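Local coordinates for protein putative sortase (Streptococcus pneumoniae, PDB 2W1J) that probably acts as a class C sortase, a transferase that joins pilin subunits covalently into the pilus fibre of Streptococcus pneumoniae, at residues Glu55-Leu60 against Glu64-Val69; Ala82-Glu87 against Gly94-Thr99; Ala110-His115 against Lys122-Leu127. All blocks are in the same frame, centred on the assembly; numbering follows the deposited sequence.

Overall arrangement
All three contacts are largely buried and reach the same sheet of the sortase fold. Contact 1 joins the loop before strand 65-71 to the start of that strand, by apolar side chains and one bridging water. Contact 2 lies inside a beta-alpha-beta unit and is mostly backbone and one threonine. Contact 3 is built round an aromatic ring and runs out to a partly exposed histidine. Contacts 1 and 2 have centres about 10 Å apart and meet through Tyr56. Contacts 2 and 3 use neighbouring strands, 93-95 and 108-113. Contacts 1 and 3, with centres about 17 Å apart, touch where Val69 packs near Phe124 and Ile112.

Contact 1 (Glu55-Leu60 against Glu64-Val69); sequences EYARML and ERMGHV
Met66 reaches Ala57 and Leu60 with opposite ends of its side chain. Its CB meets Leu60 CB, 4.1 Å away. Its terminal methyl, CE, lies 3.7 Å from Ala57 CB. Both Ala57 and Leu60 have their CB turned to Met66. The CG of Met66 sits between its own backbone N and carbonyl carbon, chi1 84°. A bend at the third torsion, 69°, then brings CE round to the alanine methyl. Met66 was modelled in two conformers, and the methyl contact is that of one of them. The rest of Leu60 runs on to Met25 and Ala28 of helix 18-33.

The segment 55-60 is a type I turn from Glu55 to Arg58 that runs into a short 3-10 stretch at 58-60. Leu60 N bonds to Ala57 O at 2.9 Å, which holds the two apolar residues close together. From here the chain passes by a three-residue link into strand 65-71, a strand of the sortase beta-barrel. The contact joins the loop after helix 46-49 to the beginning of that strand.

Backbone polar groups meet on the flank of this apolar patch. Leu60 O lies 3.5 Å from Met66 CA, a CH-O contact with an angle of 155° at the hydrogen. A water spans the gap between the two carbonyls. It donates to Leu60 O at 2.8 Å and to Met66 O at 2.7 Å, so neither proton of the water is left over. The CB of Arg65 points away from the loop, and its guanidinium forms a salt bridge with Asp8. Further round the patch, Met66 packs on Val80 and Ala82 of the adjacent strand 76-82, and Ala57 and Leu60 on Leu101.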
loop_
_atom_site.group_PDB
_atom_site.type_symbol
_atom_site.label_atom_id
_atom_site.label_comp_id
_atom_site.label_asym_id
_atom_site.label_seq_id
_atom_site.Cartn_x
_atom_site.Cartn_y
_atom_site.Cartn_z
ATOM N N GLU A 55 5.054 -6.682 -12.718
ATOM C CA GLU A 55 4.572 -8.059 -12.777
ATOM C C GLU A 55 4.842 -8.842 -11.498
ATOM O O GLU A 55 4.488 -10.018 -11.401
ATOM C CB GLU A 55 5.206 -8.795 -13.962
ATOM C CG GLU A 55 4.958 -8.137 -15.315
ATOM C CD GLU A 55 5.454 -8.975 -16.483
ATOM O OE1 GLU A 55 4.988 -10.124 -16.649
ATOM O OE2 GLU A 55 6.302 -8.473 -17.251
ATOM N N TYR A 56 5.460 -8.193 -10.516
ATOM C CA TYR A 56 5.987 -8.907 -9.357
ATOM C C TYR A 56 4.924 -9.379 -8.365
ATOM O O TYR A 56 5.204 -10.232 -7.520
ATOM C CB TYR A 56 7.036 -8.062 -8.637
ATOM C CG TYR A 56 6.481 -6.798 -8.028
ATOM C CD1 TYR A 56 5.933 -6.801 -6.753
ATOM C CD2 TYR A 56 6.482 -5.607 -8.737
ATOM C CE1 TYR A 56 5.423 -5.644 -6.192
ATOM C CE2 TYR A 56 5.973 -4.445 -8.189
ATOM C CZ TYR A 56 5.440 -4.465 -6.913
ATOM O OH TYR A 56 4.935 -3.297 -6.383
ATOM N N ALA A 57 3.712 -8.851 -8.486
ATOM C CA ALA A 57 2.640 -9.161 -7.539
ATOM C C ALA A 57 1.463 -9.889 -8.177
ATOM O O ALA A 57 0.364 -9.905 -7.620
ATOM C CB ALA A 57 2.159 -7.872 -6.853
ATOM N N ARG A 58 1.680 -10.517 -9.334
ATOM C CA ARG A 58 0.591 -11.181 -10.051
ATOM C C ARG A 58 -0.180 -12.184 -9.196
ATOM O O ARG A 58 -1.390 -12.344 -9.356
ATOM C CB ARG A 58 1.091 -11.835 -11.342
ATOM C CG ARG A 58 1.548 -10.841 -12.406
ATOM C CD ARG A 58 1.907 -11.552 -13.696
ATOM N NE ARG A 58 0.714 -12.000 -14.407
ATOM C CZ ARG A 58 0.728 -12.816 -15.455
ATOM N NH1 ARG A 58 1.879 -13.284 -15.921
ATOM N NH2 ARG A 58 -0.412 -13.167 -16.037
ATOM N N MET A 59 0.519 -12.859 -8.288
ATOM C CA MET A 59 -0.127 -13.874 -7.456
ATOM C C MET A 59 -1.230 -13.298 -6.562
ATOM O O MET A 59 -2.162 -14.008 -6.186
ATOM C CB MET A 59 0.900 -14.654 -6.621
ATOM C CG MET A 59 1.345 -13.972 -5.331
ATOM S SD MET A 59 2.357 -12.494 -5.576
ATOM C CE MET A 59 3.981 -13.191 -5.877
ATOM N N LEU A 60 -1.125 -12.013 -6.233
ATOM C CA LEU A 60 -2.089 -11.360 -5.344
ATOM C C LEU A 60 -3.206 -10.656 -6.110
ATOM O O LEU A 60 -4.149 -10.137 -5.506
ATOM C CB LEU A 60 -1.375 -10.348 -4.444
ATOM C CG LEU A 60 -0.514 -10.963 -3.337
ATOM C CD1 LEU A 60 0.096 -9.867 -2.475
ATOM C CD2 LEU A 60 -1.351 -11.915 -2.472
ATOM N N GLU A 64 -5.710 -7.254 -12.058
ATOM C CA GLU A 64 -4.649 -6.270 -11.863
ATOM C C GLU A 64 -4.623 -5.570 -10.505
ATOM O O GLU A 64 -3.661 -4.876 -10.193
ATOM C CB GLU A 64 -4.634 -5.239 -12.996
ATOM C CG GLU A 64 -4.104 -5.786 -14.313
ATOM C CD GLU A 64 -4.024 -4.728 -15.393
ATOM O OE1 GLU A 64 -5.003 -3.969 -15.558
ATOM O OE2 GLU A 64 -2.985 -4.661 -16.084
ATOM N N ARG A 65 -5.656 -5.750 -9.688
ATOM C CA ARG A 65 -5.667 -5.122 -8.363
ATOM C C ARG A 65 -5.217 -6.119 -7.305
ATOM O O ARG A 65 -5.717 -7.246 -7.254
ATOM C CB ARG A 65 -7.062 -4.596 -8.021
ATOM C CG ARG A 65 -7.434 -3.323 -8.760
ATOM C CD ARG A 65 -8.903 -2.983 -8.592
ATOM N NE ARG A 65 -9.749 -3.815 -9.444
ATOM C CZ ARG A 65 -10.095 -3.508 -10.689
ATOM N NH1 ARG A 65 -9.684 -2.370 -11.237
ATOM N NH2 ARG A 65 -10.866 -4.332 -11.385
ATOM N N MET A 66 -4.278 -5.717 -6.454
ATOM C CA MET A 66 -3.801 -6.616 -5.408
ATOM C C MET A 66 -4.563 -6.450 -4.097
ATOM O O MET A 66 -4.291 -7.139 -3.112
ATOM C CB MET A 66 -2.294 -6.461 -5.182
ATOM C CG MET A 66 -1.913 -5.325 -4.254
ATOM S SD MET A 66 -0.149 -5.337 -3.852
ATOM C CE MET A 66 0.562 -4.888 -5.444
ATOM N N GLY A 67 -5.544 -5.554 -4.087
ATOM C CA GLY A 67 -6.384 -5.370 -2.907
ATOM C C GLY A 67 -6.840 -3.931 -2.805
ATOM O O GLY A 67 -6.886 -3.212 -3.808
ATOM N N HIS A 68 -7.218 -3.512 -1.603
ATOM C CA HIS A 68 -7.553 -2.114 -1.384
ATOM C C HIS A 68 -7.187 -1.672 0.013
ATOM O O HIS A 68 -7.038 -2.498 0.920
ATOM C CB HIS A 68 -9.003 -1.735 -1.763
ATOM C CG HIS A 68 -10.070 -2.629 -1.208
ATOM N ND1 HIS A 68 -10.962 -2.206 -0.245
ATOM C CD2 HIS A 68 -10.477 -3.870 -1.572
ATOM C CE1 HIS A 68 -11.824 -3.174 0.012
ATOM N NE2 HIS A 68 -11.556 -4.194 -0.784
ATOM N N VAL A 69 -6.989 -0.369 0.150
ATOM C CA VAL A 69 -6.693 0.239 1.436
ATOM C C VAL A 69 -7.874 1.096 1.857
ATOM O O VAL A 69 -8.294 2.011 1.131
ATOM C CB VAL A 69 -5.378 1.070 1.392
ATOM C CG1 VAL A 69 -5.408 2.137 0.304
ATOM C CG2 VAL A 69 -5.054 1.645 2.763
HETATM O O HOH W 1 -4.473 -9.767 -2.748
#

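Contact 2 (Ala82-Glu87 against Gly94-Thr99); sequences AGTAEE and GHLEGT
Thr84 lays its CG2 methyl over the backbone of strand 93-95. The methyl is 3.7 Å from His95 O and 3.9 Å from Gly94 O. It also reaches the side chain of Leu96, with CD1 at 4.3 Å from CG2. The OG1 of Thr84 sits between its own backbone N and carbonyl carbon, chi1 52°, and bonds to a water at 2.9 Å. The same water accepts from Glu97 N at 3.0 Å. The threonine therefore works on both sides of its branch: the methyl covers two carbonyls, and the hydroxyl is joined to the next part of the chain through water.

Packing is close beside it. Gly83 O stands 3.1 Å from Gly94 CA; the bare alpha-carbon of Gly94 allows this close approach. These segments belong to the beta-alpha-beta unit of strand 76-82, helix 86-91 and strand 93-95, in which the two strands run parallel. Ala85 is the N-cap of the helix, so the contact lies where the chain leaves the first strand for the crossover.

The His95 ring is held at both nitrogens. ND1 bonds to Tyr56 OH, which also bonds to Gly83 N, and NE2 bonds to Ser100 O. If the ring is neutral, NE2 would carry the proton and ND1 would accept from the tyrosine. Leu96 to Thr99 forms a type II turn with Gly98 in its third place. Leu96 O takes two bonds from Thr99, from N at 3.1 Å and from OG1 at 2.8 Å. The hydroxyl lies in the carbonyl plane, on a lone pair, with a C=O...donor angle of 144°. That OG1 in turn bonds to Val111 N of strand 108-113.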
loop_
_atom_site.group_PDB
_atom_site.type_symbol
_atom_site.label_atom_id
_atom_site.label_comp_id
_atom_site.label_asym_id
_atom_site.label_seq_id
_atom_site.Cartn_x
_atom_site.Cartn_y
_atom_site.Cartn_z
ATOM N N ALA A 82 0.092 -2.932 -8.400
ATOM C CA ALA A 82 1.530 -3.144 -8.306
ATOM C C ALA A 82 2.318 -1.969 -8.884
ATOM O O ALA A 82 1.971 -1.425 -9.932
ATOM C CB ALA A 82 1.920 -4.438 -9.002
ATOM N N GLY A 83 3.389 -1.597 -8.197
ATOM C CA GLY A 83 4.253 -0.511 -8.654
ATOM C C GLY A 83 3.633 0.858 -8.475
ATOM O O GLY A 83 2.521 0.995 -7.955
ATOM N N THR A 84 4.354 1.875 -8.935
ATOM C CA THR A 84 3.961 3.252 -8.681
ATOM C C THR A 84 4.073 4.102 -9.938
ATOM O O THR A 84 4.264 5.314 -9.858
ATOM C CB THR A 84 4.797 3.891 -7.545
ATOM O OG1 THR A 84 6.192 3.709 -7.805
ATOM C CG2 THR A 84 4.461 3.246 -6.196
ATOM N N ALA A 85 3.947 3.463 -11.097
ATOM C CA ALA A 85 3.960 4.185 -12.370
ATOM C C ALA A 85 2.874 5.258 -12.420
ATOM O O ALA A 85 1.867 5.172 -11.726
ATOM C CB ALA A 85 3.805 3.211 -13.528
ATOM N N GLU A 86 3.058 6.258 -13.279
ATOM C CA GLU A 86 2.110 7.369 -13.332
ATOM C C GLU A 86 0.676 6.915 -13.597
ATOM O O GLU A 86 -0.263 7.436 -13.000
ATOM C CB GLU A 86 2.555 8.454 -14.321
ATOM C CG GLU A 86 2.621 8.022 -15.768
ATOM C CD GLU A 86 3.295 9.056 -16.644
ATOM O OE1 GLU A 86 3.685 10.123 -16.120
ATOM O OE2 GLU A 86 3.437 8.799 -17.856
ATOM N N GLU A 87 0.511 5.927 -14.474
ATOM C CA GLU A 87 -0.816 5.410 -14.783
ATOM C C GLU A 87 -1.497 4.813 -13.552
ATOM O O GLU A 87 -2.699 4.988 -13.353
ATOM C CB GLU A 87 -0.746 4.370 -15.903
ATOM C CG GLU A 87 -0.268 4.920 -17.241
ATOM C CD GLU A 87 1.233 4.781 -17.448
ATOM O OE1 GLU A 87 1.988 4.774 -16.451
ATOM O OE2 GLU A 87 1.658 4.681 -18.619
ATOM N N GLY A 94 -0.602 2.839 -5.360
ATOM C CA GLY A 94 0.419 1.937 -5.880
ATOM C C GLY A 94 1.266 1.352 -4.769
ATOM O O GLY A 94 1.636 2.036 -3.818
ATOM N N HIS A 95 1.593 0.077 -4.891
ATOM C CA HIS A 95 2.498 -0.558 -3.948
ATOM C C HIS A 95 3.940 -0.221 -4.323
ATOM O O HIS A 95 4.336 -0.359 -5.485
ATOM C CB HIS A 95 2.279 -2.064 -3.981
ATOM C CG HIS A 95 3.280 -2.820 -3.175
ATOM N ND1 HIS A 95 4.371 -3.446 -3.740
ATOM C CD2 HIS A 95 3.376 -3.014 -1.837
ATOM C CE1 HIS A 95 5.096 -3.996 -2.783
ATOM N NE2 HIS A 95 4.518 -3.745 -1.621
ATOM N N LEU A 96 4.725 0.216 -3.342
ATOM C CA LEU A 96 6.111 0.586 -3.577
ATOM C C LEU A 96 7.002 -0.643 -3.740
ATOM O O LEU A 96 7.263 -1.381 -2.788
ATOM C CB LEU A 96 6.624 1.476 -2.445
ATOM C CG LEU A 96 7.991 2.152 -2.623
ATOM C CD1 LEU A 96 8.035 3.028 -3.866
ATOM C CD2 LEU A 96 8.341 2.971 -1.393
ATOM N N GLU A 97 7.476 -0.870 -4.961
ATOM C CA GLU A 97 8.300 -2.040 -5.230
ATOM C C GLU A 97 9.586 -1.975 -4.415
ATOM O O GLU A 97 10.177 -0.905 -4.256
ATOM C CB GLU A 97 8.601 -2.163 -6.728
ATOM C CG GLU A 97 9.306 -3.467 -7.094
ATOM C CD GLU A 97 9.380 -3.725 -8.593
ATOM O OE1 GLU A 97 8.995 -2.834 -9.383
ATOM O OE2 GLU A 97 9.831 -4.829 -8.979
ATOM N N GLY A 98 9.994 -3.117 -3.869
ATOM C CA GLY A 98 11.101 -3.162 -2.924
ATOM C C GLY A 98 10.621 -3.292 -1.490
ATOM O O GLY A 98 11.405 -3.638 -0.613
ATOM N N THR A 99 9.339 -3.011 -1.243
ATOM C CA THR A 99 8.752 -3.200 0.085
ATOM C C THR A 99 7.930 -4.491 0.118
ATOM O O THR A 99 7.652 -5.091 -0.920
ATOM C CB THR A 99 7.928 -1.967 0.555
ATOM O OG1 THR A 99 6.662 -1.889 -0.122
ATOM C CG2 THR A 99 8.730 -0.682 0.349
HETATM O O HOH W 2 7.434 1.159 -7.188
#

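Contact 3 (Ala110-His115 against Lys122-Leu127); sequences AVITAH and KMFTDL
Ala114 places its methyl over one face of the Phe124 ring. CB lies 3.6 Å from the ring centroid and 18° off the normal, a CH-pi contact. Leu127 covers the opposite face with CD1. The ring's rim is met by Ile112, whose O lies at the edge, in plane, 3.6 Å from CE2. Ile112 CG2 is 4.3 Å from CZ. The ring is brought there with CG anti to its carbonyl carbon, chi1 -84°. Beside it, Met123 CB touches Ala114 CB at 4.2 Å.

Outward, backbone groups take over. Phe124 N donates to His115 O at 2.8 Å. The nitrogen lies almost on the carbonyl's own line, but the bond is bent at the hydrogen, 144°. Met123 CB also presses on that oxygen, at 3.3 Å. Lys122 to Thr125 forms a type II' turn, and Lys122 O accepts from both Thr125 N and Thr125 OG1. At the partly exposed end, His115 ND1 bonds to a glycerol, probably from the crystallisation liquor, and its ring meets that of Trp44. As in other sortases, this histidine after the strand is probably part of the active site.

The contact ties the end of strand 108-113 to the loop leading to strand 135-139. Leu78 of strand 76-82 packs on Ala114, Met123 and Phe124, while Leu174 of strand 170-178 packs on Phe124 and Leu127.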
loop_
_atom_site.group_PDB
_atom_site.type_symbol
_atom_site.label_atom_id
_atom_site.label_comp_id
_atom_site.label_asym_id
_atom_site.label_seq_id
_atom_site.Cartn_x
_atom_site.Cartn_y
_atom_site.Cartn_z
ATOM N N ALA A 110 5.091 -3.088 4.327
ATOM C CA ALA A 110 4.552 -2.742 3.022
ATOM C C ALA A 110 4.308 -1.243 2.962
ATOM O O ALA A 110 3.842 -0.654 3.935
ATOM C CB ALA A 110 3.241 -3.486 2.780
ATOM N N VAL A 111 4.596 -0.646 1.808
ATOM C CA VAL A 111 4.370 0.787 1.618
ATOM C C VAL A 111 3.396 0.987 0.467
ATOM O O VAL A 111 3.554 0.404 -0.609
ATOM C CB VAL A 111 5.687 1.542 1.383
ATOM C CG1 VAL A 111 5.420 3.028 1.147
ATOM C CG2 VAL A 111 6.637 1.341 2.565
ATOM N N ILE A 112 2.354 1.770 0.730
ATOM C CA ILE A 112 1.264 2.016 -0.209
ATOM C C ILE A 112 1.218 3.523 -0.468
ATOM O O ILE A 112 1.189 4.309 0.477
ATOM C CB ILE A 112 -0.090 1.510 0.347
ATOM C CG1 ILE A 112 -0.038 -0.000 0.617
ATOM C CG2 ILE A 112 -1.233 1.865 -0.620
ATOM C CD1 ILE A 112 -1.297 -0.550 1.243
ATOM N N THR A 113 1.238 3.899 -1.745
ATOM C CA THR A 113 1.479 5.268 -2.202
ATOM C C THR A 113 0.262 5.830 -2.931
ATOM O O THR A 113 -0.356 5.116 -3.718
ATOM C CB THR A 113 2.607 5.225 -3.245
ATOM O OG1 THR A 113 3.699 4.438 -2.752
ATOM C CG2 THR A 113 3.080 6.619 -3.613
ATOM N N ALA A 114 -0.051 7.105 -2.721
ATOM C CA ALA A 114 -1.070 7.750 -3.548
ATOM C C ALA A 114 -0.896 9.261 -3.520
ATOM O O ALA A 114 -0.196 9.801 -2.651
ATOM C CB ALA A 114 -2.487 7.352 -3.101
ATOM N N HIS A 115 -1.528 9.941 -4.470
ATOM C CA HIS A 115 -1.360 11.383 -4.628
ATOM C C HIS A 115 -2.033 12.189 -3.526
ATOM O O HIS A 115 -2.989 11.742 -2.888
ATOM C CB HIS A 115 -1.962 11.843 -5.955
ATOM C CG HIS A 115 -1.154 11.478 -7.159
ATOM N ND1 HIS A 115 0.205 11.696 -7.244
ATOM C CD2 HIS A 115 -1.527 10.960 -8.353
ATOM C CE1 HIS A 115 0.637 11.309 -8.432
ATOM N NE2 HIS A 115 -0.396 10.865 -9.128
ATOM N N LYS A 122 -9.588 12.606 -4.772
ATOM C CA LYS A 122 -8.944 12.980 -3.524
ATOM C C LYS A 122 -7.759 12.084 -3.155
ATOM O O LYS A 122 -6.819 12.555 -2.523
ATOM C CB LYS A 122 -9.953 13.086 -2.376
ATOM C CG LYS A 122 -10.640 11.790 -2.025
ATOM C CD LYS A 122 -11.741 11.999 -0.994
ATOM C CE LYS A 122 -12.108 10.679 -0.341
ATOM N NZ LYS A 122 -13.206 10.850 0.649
ATOM N N MET A 123 -7.780 10.824 -3.590
ATOM C CA MET A 123 -6.687 9.893 -3.283
ATOM C C MET A 123 -6.284 10.006 -1.807
ATOM O O MET A 123 -7.129 9.792 -0.939
ATOM C CB MET A 123 -5.502 10.089 -4.240
ATOM C CG MET A 123 -5.854 9.917 -5.729
ATOM S SD MET A 123 -6.596 8.314 -6.091
ATOM C CE MET A 123 -6.513 8.342 -7.881
ATOM N N PHE A 124 -5.026 10.351 -1.526
ATOM C CA PHE A 124 -4.533 10.447 -0.136
ATOM C C PHE A 124 -4.463 11.902 0.378
ATOM O O PHE A 124 -3.755 12.206 1.337
ATOM C CB PHE A 124 -3.148 9.798 0.014
ATOM C CG PHE A 124 -3.156 8.293 0.223
ATOM C CD1 PHE A 124 -4.325 7.543 0.332
ATOM C CD2 PHE A 124 -1.939 7.633 0.328
ATOM C CE1 PHE A 124 -4.259 6.159 0.528
ATOM C CE2 PHE A 124 -1.863 6.267 0.527
ATOM C CZ PHE A 124 -3.017 5.522 0.635
ATOM N N THR A 125 -5.199 12.813 -0.249
ATOM C CA THR A 125 -5.149 14.217 0.170
ATOM C C THR A 125 -5.396 14.399 1.666
ATOM O O THR A 125 -4.748 15.237 2.309
ATOM C CB THR A 125 -6.144 15.072 -0.628
ATOM O OG1 THR A 125 -5.715 15.103 -1.988
ATOM C CG2 THR A 125 -6.206 16.506 -0.079
ATOM N N ASP A 126 -6.342 13.644 2.217
ATOM C CA ASP A 126 -6.705 13.819 3.624
ATOM C C ASP A 126 -5.831 13.018 4.599
ATOM O O ASP A 126 -6.139 12.924 5.785
ATOM C CB ASP A 126 -8.187 13.503 3.849
ATOM C CG ASP A 126 -9.111 14.586 3.309
ATOM O OD1 ASP A 126 -8.684 15.758 3.167
ATOM O OD2 ASP A 126 -10.278 14.254 3.020
ATOM N N LEU A 127 -4.723 12.465 4.114
ATOM C CA LEU A 127 -3.807 11.761 5.014
ATOM C C LEU A 127 -3.322 12.668 6.141
ATOM O O LEU A 127 -3.024 12.187 7.238
ATOM C CB LEU A 127 -2.604 11.219 4.244
ATOM C CG LEU A 127 -2.253 9.750 4.454
ATOM C CD1 LEU A 127 -3.424 8.791 4.205
ATOM C CD2 LEU A 127 -1.053 9.369 3.590
#